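Local coordinates for cytosol aminopeptidase (Staphylococcus aureus subsp. aureus, PDB 3KZW), which probably removes N-terminal residues, leucine among them, from peptides as a metal-dependent exopeptidase of the cytosol aminopeptidase family, at residues 265-270 with 328-333; 277-282 with 382-387. All coordinates share one frame; numbering follows the deposited sequence.

Contact 1. Residues 265-270 with 328-333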
ATOM      1  N   THR A 265      -0.699  40.086  15.121  1.00  2.64           N
ATOM      2  CA  THR A 265      -0.745  40.336  16.559  1.00  2.65           C
ATOM      3  C   THR A 265      -2.041  41.063  16.902  1.00  2.64           C
ATOM      4  O   THR A 265      -2.353  42.104  16.321  1.00  2.68           O
ATOM      5  CB  THR A 265       0.473  41.160  17.045  1.00  2.66           C
ATOM      6  OG1 THR A 265       1.678  40.597  16.514  1.00  2.77           O
ATOM      7  CG2 THR A 265       0.557  41.159  18.560  1.00  2.62           C
ATOM      8  N   ILE A 266      -2.793  40.495  17.840  1.00  2.63           N
ATOM      9  CA  ILE A 266      -4.074  41.048  18.267  1.00  2.64           C
ATOM     10  C   ILE A 266      -4.024  41.350  19.761  1.00  2.65           C
ATOM     11  O   ILE A 266      -3.842  40.444  20.572  1.00  2.71           O
ATOM     12  CB  ILE A 266      -5.233  40.060  17.979  1.00  2.65           C
ATOM     13  CG1 ILE A 266      -5.288  39.703  16.492  1.00  2.67           C
ATOM     14  CG2 ILE A 266      -6.566  40.639  18.433  1.00  2.65           C
ATOM     15  CD1 ILE A 266      -6.105  38.461  16.184  1.00  2.65           C
ATOM     16  N   THR A 267      -4.178  42.619  20.125  1.00  2.65           N
ATOM     17  CA  THR A 267      -4.172  43.004  21.539  1.00  2.66           C
ATOM     18  C   THR A 267      -5.527  43.531  22.002  1.00  2.62           C
ATOM     19  O   THR A 267      -6.167  44.330  21.315  1.00  2.60           O
ATOM     20  CB  THR A 267      -3.064  44.035  21.875  1.00  2.65           C
ATOM     21  OG1 THR A 267      -3.183  45.168  21.010  1.00  2.79           O
ATOM     22  CG2 THR A 267      -1.681  43.421  21.710  1.00  2.67           C
ATOM     23  N   TYR A 268      -5.957  43.062  23.169  1.00  2.59           N
ATOM     24  CA  TYR A 268      -7.166  43.552  23.814  1.00  2.61           C
ATOM     25  C   TYR A 268      -6.875  43.820  25.286  1.00  2.65           C
ATOM     26  O   TYR A 268      -6.552  42.901  26.036  1.00  2.65           O
ATOM     27  CB  TYR A 268      -8.311  42.547  23.655  1.00  2.59           C
ATOM     28  CG  TYR A 268      -9.487  42.783  24.580  1.00  2.60           C
ATOM     29  CD1 TYR A 268     -10.380  43.830  24.358  1.00  2.64           C
ATOM     30  CD2 TYR A 268      -9.707  41.954  25.678  1.00  2.64           C
ATOM     31  CE1 TYR A 268     -11.460  44.049  25.212  1.00  2.66           C
ATOM     32  CE2 TYR A 268     -10.783  42.163  26.536  1.00  2.64           C
ATOM     33  CZ  TYR A 268     -11.656  43.210  26.296  1.00  2.64           C
ATOM     34  OH  TYR A 268     -12.722  43.419  27.142  1.00  2.63           O
ATOM     35  N   ASN A 269      -6.980  45.086  25.685  1.00  2.64           N
ATOM     36  CA  ASN A 269      -6.741  45.483  27.067  1.00  2.67           C
ATOM     37  C   ASN A 269      -8.051  45.767  27.799  1.00  2.69           C
ATOM     38  O   ASN A 269      -8.523  46.906  27.844  1.00  2.73           O
ATOM     39  CB  ASN A 269      -5.787  46.682  27.125  1.00  2.70           C
ATOM     40  CG  ASN A 269      -4.394  46.345  26.611  1.00  2.83           C
ATOM     41  OD1 ASN A 269      -3.682  45.532  27.198  1.00  2.93           O
ATOM     42  ND2 ASN A 269      -4.002  46.972  25.507  1.00  2.83           N
ATOM     43  N   GLY A 270      -8.630  44.715  28.373  1.00  2.66           N
ATOM     44  CA  GLY A 270      -9.950  44.788  28.992  1.00  2.67           C
ATOM     45  C   GLY A 270      -9.995  45.304  30.417  1.00  2.70           C
ATOM     46  O   GLY A 270     -11.066  45.658  30.911  1.00  2.68           O
ATOM     47  N   ASN A 328      -6.720  41.106  30.030  1.00  2.65           N
ATOM     48  CA  ASN A 328      -5.775  41.497  28.994  1.00  2.61           C
ATOM     49  C   ASN A 328      -5.395  40.285  28.163  1.00  2.63           C
ATOM     50  O   ASN A 328      -4.978  39.262  28.705  1.00  2.66           O
ATOM     51  CB  ASN A 328      -4.529  42.151  29.596  1.00  2.63           C
ATOM     52  CG  ASN A 328      -4.812  43.521  30.197  1.00  2.68           C
ATOM     53  OD1 ASN A 328      -5.885  44.095  30.007  1.00  2.73           O
ATOM     54  ND2 ASN A 328      -3.841  44.050  30.926  1.00  2.74           N
ATOM     55  N   ILE A 329      -5.561  40.398  26.847  1.00  2.64           N
ATOM     56  CA  ILE A 329      -5.259  39.305  25.925  1.00  2.65           C
ATOM     57  C   ILE A 329      -4.329  39.773  24.807  1.00  2.69           C
ATOM     58  O   ILE A 329      -4.533  40.838  24.216  1.00  2.70           O
ATOM     59  CB  ILE A 329      -6.548  38.698  25.299  1.00  2.63           C
ATOM     60  CG1 ILE A 329      -7.469  38.129  26.382  1.00  2.63           C
ATOM     61  CG2 ILE A 329      -6.202  37.609  24.285  1.00  2.60           C
ATOM     62  CD1 ILE A 329      -8.887  37.860  25.914  1.00  2.64           C
ATOM     63  N   VAL A 330      -3.303  38.971  24.537  1.00  2.69           N
ATOM     64  CA  VAL A 330      -2.492  39.130  23.340  1.00  2.66           C
ATOM     65  C   VAL A 330      -2.629  37.877  22.475  1.00  2.65           C
ATOM     66  O   VAL A 330      -2.373  36.762  22.929  1.00  2.68           O
ATOM     67  CB  VAL A 330      -1.003  39.478  23.659  1.00  2.66           C
ATOM     68  CG1 VAL A 330      -0.325  38.387  24.494  1.00  2.74           C
ATOM     69  CG2 VAL A 330      -0.224  39.742  22.374  1.00  2.71           C
ATOM     70  N   GLY A 331      -3.071  38.068  21.236  1.00  2.66           N
ATOM     71  CA  GLY A 331      -3.264  36.967  20.304  1.00  2.61           C
ATOM     72  C   GLY A 331      -2.206  36.989  19.224  1.00  2.67           C
ATOM     73  O   GLY A 331      -1.976  38.026  18.601  1.00  2.74           O
ATOM     74  N   VAL A 332      -1.553  35.849  19.013  1.00  2.67           N
ATOM     75  CA  VAL A 332      -0.525  35.724  17.981  1.00  2.65           C
ATOM     76  C   VAL A 332      -0.929  34.646  16.983  1.00  2.67           C
ATOM     77  O   VAL A 332      -1.168  33.496  17.360  1.00  2.65           O
ATOM     78  CB  VAL A 332       0.872  35.404  18.577  1.00  2.66           C
ATOM     79  CG1 VAL A 332       1.937  35.376  17.482  1.00  2.59           C
ATOM     80  CG2 VAL A 332       1.247  36.415  19.660  1.00  2.59           C
ATOM     81  N   LEU A 333      -1.009  35.031  15.711  1.00  2.73           N
ATOM     82  CA  LEU A 333      -1.388  34.111  14.645  1.00  2.67           C
ATOM     83  C   LEU A 333      -0.255  33.950  13.644  1.00  2.68           C
ATOM     84  O   LEU A 333       0.210  34.928  13.054  1.00  2.69           O
ATOM     85  CB  LEU A 333      -2.661  34.590  13.940  1.00  2.62           C
ATOM     86  CG  LEU A 333      -3.845  35.044  14.801  1.00  2.62           C
ATOM     87  CD1 LEU A 333      -4.947  35.580  13.914  1.00  2.64           C
ATOM     88  CD2 LEU A 333      -4.370  33.923  15.690  1.00  2.63           C
TER
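Ile-266 and Tyr-268 pair antiparallel with Gly-331 and Ile-329, joining strands 262-269 and 328-338 in the buried central sheet of the catalytic domain. Both are hydrogen-bonded pairs. Ile-266 N reaches Gly-331 O at 2.7 Å, and Ile-329 N reaches Tyr-268 O at 2.8 Å; the two return bonds are likewise nearly straight. The N-to-C directions of the two short strand segments differ by 172°, close to exactly antiparallel.

On the face carrying Thr-265, Thr-267 and Val-330, methyl groups do the touching. With chi1 of Val-330 at 60°, its CG2 lies opposite its own backbone N, 4.0 Å from Thr-267 CG2 and 4.1 Å from Thr-265 CG2. On the other face, the contacts are between longer side chains: Ile-266 CD1 meets Leu-333 CD1 at 3.8 Å, and Ile-329 CD1 approaches Tyr-268 CD2 at 4.2 Å. Gly-331, directly across from Ile-266, adds no side chain to that face.

The domain is an alpha/beta sandwich, and helices 308-322 and 216-226 cover this apolar face, while helix 368-380 packs against Val-332 on the reverse. The Tyr-268 hydroxyl is tied to Leu-325 O. Where strand 262-269 ends, the amides of Asn-269 and Asn-328 stand nearly perpendicular (89°), Asn-269 OD1 lying 3.8 Å from Asn-328 CG. Asn-328 ND2 is held by the carbonyls of Lys-273 and Glu-275, and its OD1 receives a weak bond from Lys-271 N.

Contact 2. Residues 277-282 with 382-387; sequences PIALVG and YQPSVI
Pro-277 O accepts a hydrogen bond from Ser-385 N at 3.1 Å, and two residues on, Ala-279 N donates to Val-386 O at 3.0 Å. The donors approach their carbonyls almost head-on, with C=O...N angles of 165° and 170°. Between them, these bonds draw the start of strand 386-391 alongside strand 278-285.

The methyl of Ala-279 meets two partners on one side: CB lies 3.7 Å from Pro-384 CG and 3.9 Å from Ile-387 CG1. Ile-387 sends its other branch further along the strand. With chi1 at -61°, CG2 is carried round to the side away from its own N, where it touches Val-281 CG2 at 4.0 Å. On the opposite face of the sheet, Ile-278 and Val-386 lie side by side and point the same way, CG2 of the isoleucine 3.9 Å from CG1 of the valine.

The pairing is parallel, as in the alpha/beta core of this catalytic domain, and strand 386-391 follows helix 368-380 after a short turn. Gln-383 makes the turn with positive phi just after that helix, and Pro-384 then brings the chain down onto the neighbouring strand. Beside this turn, the Pro-277 ring rests against the backbone of the turn, CD being 3.8 Å from Tyr-382 O, while CG approaches Tyr-382 CB more loosely. The phenol of Tyr-382 leads away from the contact to a hydrogen bond with the hydroxyl of Tyr-378.

Further out, helix 368-380 itself folds back over this layer, setting Leu-372, Ala-375 and Ala-379 against Val-281 and Asn-380 against Ile-387. Helix 505-512 covers the reverse face, where Trp-511 packs on both Ile-278 and Val-386.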
ATOM      1  N   PRO A 277      -0.601  39.983  30.270  1.00  2.70           N
ATOM      2  CA  PRO A 277      -1.702  39.506  29.440  1.00  2.65           C
ATOM      3  C   PRO A 277      -1.784  37.982  29.370  1.00  2.63           C
ATOM      4  O   PRO A 277      -0.871  37.285  29.810  1.00  2.57           O
ATOM      5  CB  PRO A 277      -1.367  40.084  28.062  1.00  2.63           C
ATOM      6  CG  PRO A 277       0.109  40.161  28.039  1.00  2.62           C
ATOM      7  CD  PRO A 277       0.546  40.433  29.458  1.00  2.69           C
ATOM      8  N   ILE A 278      -2.892  37.482  28.834  1.00  2.66           N
ATOM      9  CA  ILE A 278      -3.036  36.068  28.518  1.00  2.62           C
ATOM     10  C   ILE A 278      -2.707  35.891  27.039  1.00  2.62           C
ATOM     11  O   ILE A 278      -3.313  36.536  26.179  1.00  2.61           O
ATOM     12  CB  ILE A 278      -4.458  35.559  28.841  1.00  2.60           C
ATOM     13  CG1 ILE A 278      -4.698  35.603  30.352  1.00  2.59           C
ATOM     14  CG2 ILE A 278      -4.665  34.142  28.312  1.00  2.60           C
ATOM     15  CD1 ILE A 278      -6.157  35.589  30.753  1.00  2.66           C
ATOM     16  N   ALA A 279      -1.730  35.034  26.751  1.00  2.61           N
ATOM     17  CA  ALA A 279      -1.304  34.782  25.377  1.00  2.60           C
ATOM     18  C   ALA A 279      -2.119  33.667  24.747  1.00  2.60           C
ATOM     19  O   ALA A 279      -2.185  32.561  25.278  1.00  2.61           O
ATOM     20  CB  ALA A 279       0.177  34.452  25.319  1.00  2.62           C
ATOM     21  N   LEU A 280      -2.744  33.977  23.615  1.00  2.62           N
ATOM     22  CA  LEU A 280      -3.471  32.987  22.833  1.00  2.61           C
ATOM     23  C   LEU A 280      -2.834  32.852  21.453  1.00  2.64           C
ATOM     24  O   LEU A 280      -2.889  33.774  20.637  1.00  2.63           O
ATOM     25  CB  LEU A 280      -4.952  33.355  22.723  1.00  2.60           C
ATOM     26  CG  LEU A 280      -5.761  33.531  24.015  1.00  2.63           C
ATOM     27  CD1 LEU A 280      -7.163  34.021  23.688  1.00  2.61           C
ATOM     28  CD2 LEU A 280      -5.828  32.247  24.836  1.00  2.66           C
ATOM     29  N   VAL A 281      -2.218  31.697  21.211  1.00  2.66           N
ATOM     30  CA  VAL A 281      -1.487  31.437  19.971  1.00  2.64           C
ATOM     31  C   VAL A 281      -2.288  30.510  19.058  1.00  2.63           C
ATOM     32  O   VAL A 281      -2.815  29.492  19.503  1.00  2.67           O
ATOM     33  CB  VAL A 281      -0.091  30.834  20.264  1.00  2.63           C
ATOM     34  CG1 VAL A 281       0.687  30.598  18.976  1.00  2.63           C
ATOM     35  CG2 VAL A 281       0.694  31.743  21.198  1.00  2.57           C
ATOM     36  N   GLY A 282      -2.379  30.866  17.781  1.00  2.63           N
ATOM     37  CA  GLY A 282      -3.161  30.087  16.823  1.00  2.69           C
ATOM     38  C   GLY A 282      -2.403  29.694  15.569  1.00  2.71           C
ATOM     39  O   GLY A 282      -1.687  30.510  14.980  1.00  2.77           O
ATOM     40  N   TYR A 382       6.027  39.202  25.388  1.00  2.70           N
ATOM     41  CA  TYR A 382       5.030  40.025  26.069  1.00  2.66           C
ATOM     42  C   TYR A 382       4.929  39.694  27.559  1.00  2.67           C
ATOM     43  O   TYR A 382       4.175  40.338  28.295  1.00  2.68           O
ATOM     44  CB  TYR A 382       3.661  39.862  25.399  1.00  2.62           C
ATOM     45  CG  TYR A 382       3.545  40.541  24.051  1.00  2.66           C
ATOM     46  CD1 TYR A 382       3.913  39.878  22.880  1.00  2.71           C
ATOM     47  CD2 TYR A 382       3.060  41.844  23.945  1.00  2.66           C
ATOM     48  CE1 TYR A 382       3.805  40.497  21.636  1.00  2.63           C
ATOM     49  CE2 TYR A 382       2.949  42.472  22.706  1.00  2.68           C
ATOM     50  CZ  TYR A 382       3.324  41.791  21.559  1.00  2.69           C
ATOM     51  OH  TYR A 382       3.220  42.402  20.332  1.00  2.76           O
ATOM     52  N   GLN A 383       5.702  38.695  27.990  1.00  2.67           N
ATOM     53  CA  GLN A 383       5.705  38.203  29.376  1.00  2.70           C
ATOM     54  C   GLN A 383       4.293  37.889  29.894  1.00  2.69           C
ATOM     55  O   GLN A 383       3.801  38.549  30.814  1.00  2.75           O
ATOM     56  CB  GLN A 383       6.441  39.171  30.312  1.00  2.67           C
ATOM     57  CG  GLN A 383       7.929  39.299  30.026  1.00  2.73           C
ATOM     58  CD  GLN A 383       8.585  40.396  30.835  1.00  2.84           C
ATOM     59  OE1 GLN A 383       8.659  40.321  32.064  1.00  2.85           O
ATOM     60  NE2 GLN A 383       9.069  41.427  30.147  1.00  2.87           N
ATOM     61  N   PRO A 384       3.637  36.881  29.297  1.00  2.66           N
ATOM     62  CA  PRO A 384       2.276  36.552  29.693  1.00  2.66           C
ATOM     63  C   PRO A 384       2.240  35.698  30.955  1.00  2.65           C
ATOM     64  O   PRO A 384       3.248  35.084  31.313  1.00  2.65           O
ATOM     65  CB  PRO A 384       1.742  35.752  28.496  1.00  2.66           C
ATOM     66  CG  PRO A 384       2.926  35.486  27.595  1.00  2.61           C
ATOM     67  CD  PRO A 384       4.155  35.935  28.293  1.00  2.66           C
ATOM     68  N   SER A 385       1.088  35.668  31.620  1.00  2.63           N
ATOM     69  CA  SER A 385       0.898  34.827  32.799  1.00  2.66           C
ATOM     70  C   SER A 385       0.721  33.371  32.388  1.00  2.67           C
ATOM     71  O   SER A 385       1.089  32.457  33.132  1.00  2.71           O
ATOM     72  CB  SER A 385      -0.305  35.299  33.619  1.00  2.64           C
ATOM     73  OG  SER A 385      -1.496  35.246  32.857  1.00  2.67           O
ATOM     74  N   VAL A 386       0.155  33.171  31.198  1.00  2.65           N
ATOM     75  CA  VAL A 386      -0.058  31.840  30.622  1.00  2.63           C
ATOM     76  C   VAL A 386      -0.092  31.923  29.096  1.00  2.62           C
ATOM     77  O   VAL A 386      -0.548  32.918  28.530  1.00  2.64           O
ATOM     78  CB  VAL A 386      -1.353  31.162  31.175  1.00  2.64           C
ATOM     79  CG1 VAL A 386      -2.616  31.897  30.719  1.00  2.62           C
ATOM     80  CG2 VAL A 386      -1.410  29.684  30.795  1.00  2.63           C
ATOM     81  N   ILE A 387       0.418  30.883  28.442  1.00  2.64           N
ATOM     82  CA  ILE A 387       0.346  30.765  26.990  1.00  2.64           C
ATOM     83  C   ILE A 387      -0.553  29.583  26.636  1.00  2.64           C
ATOM     84  O   ILE A 387      -0.363  28.475  27.139  1.00  2.70           O
ATOM     85  CB  ILE A 387       1.749  30.590  26.344  1.00  2.65           C
ATOM     86  CG1 ILE A 387       2.637  31.802  26.649  1.00  2.64           C
ATOM     87  CG2 ILE A 387       1.631  30.380  24.829  1.00  2.63           C
ATOM     88  CD1 ILE A 387       4.099  31.621  26.273  1.00  2.65           C
TER

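Overall arrangement
The contacts lie side by side in one mixed sheet of the catalytic domain, their centres 8 Å apart. Across the sheet the strands run 262-269, 328-338, 278-285 and 386-391, whereas along the chain 278-285 comes before 328-338, so the segments of contact 1 and contact 2 alternate. The two inner strands are parallel neighbours joined by a beta-alpha-beta crossover through helix 308-322, and probable backbone hydrogen bonds, such as Val-330 O to Leu-280 N, stitch the contacts together. Helix 368-380 touches residues of both on one face. Contact 1 thus brings the antiparallel strand up to the parallel core that contact 2 continues.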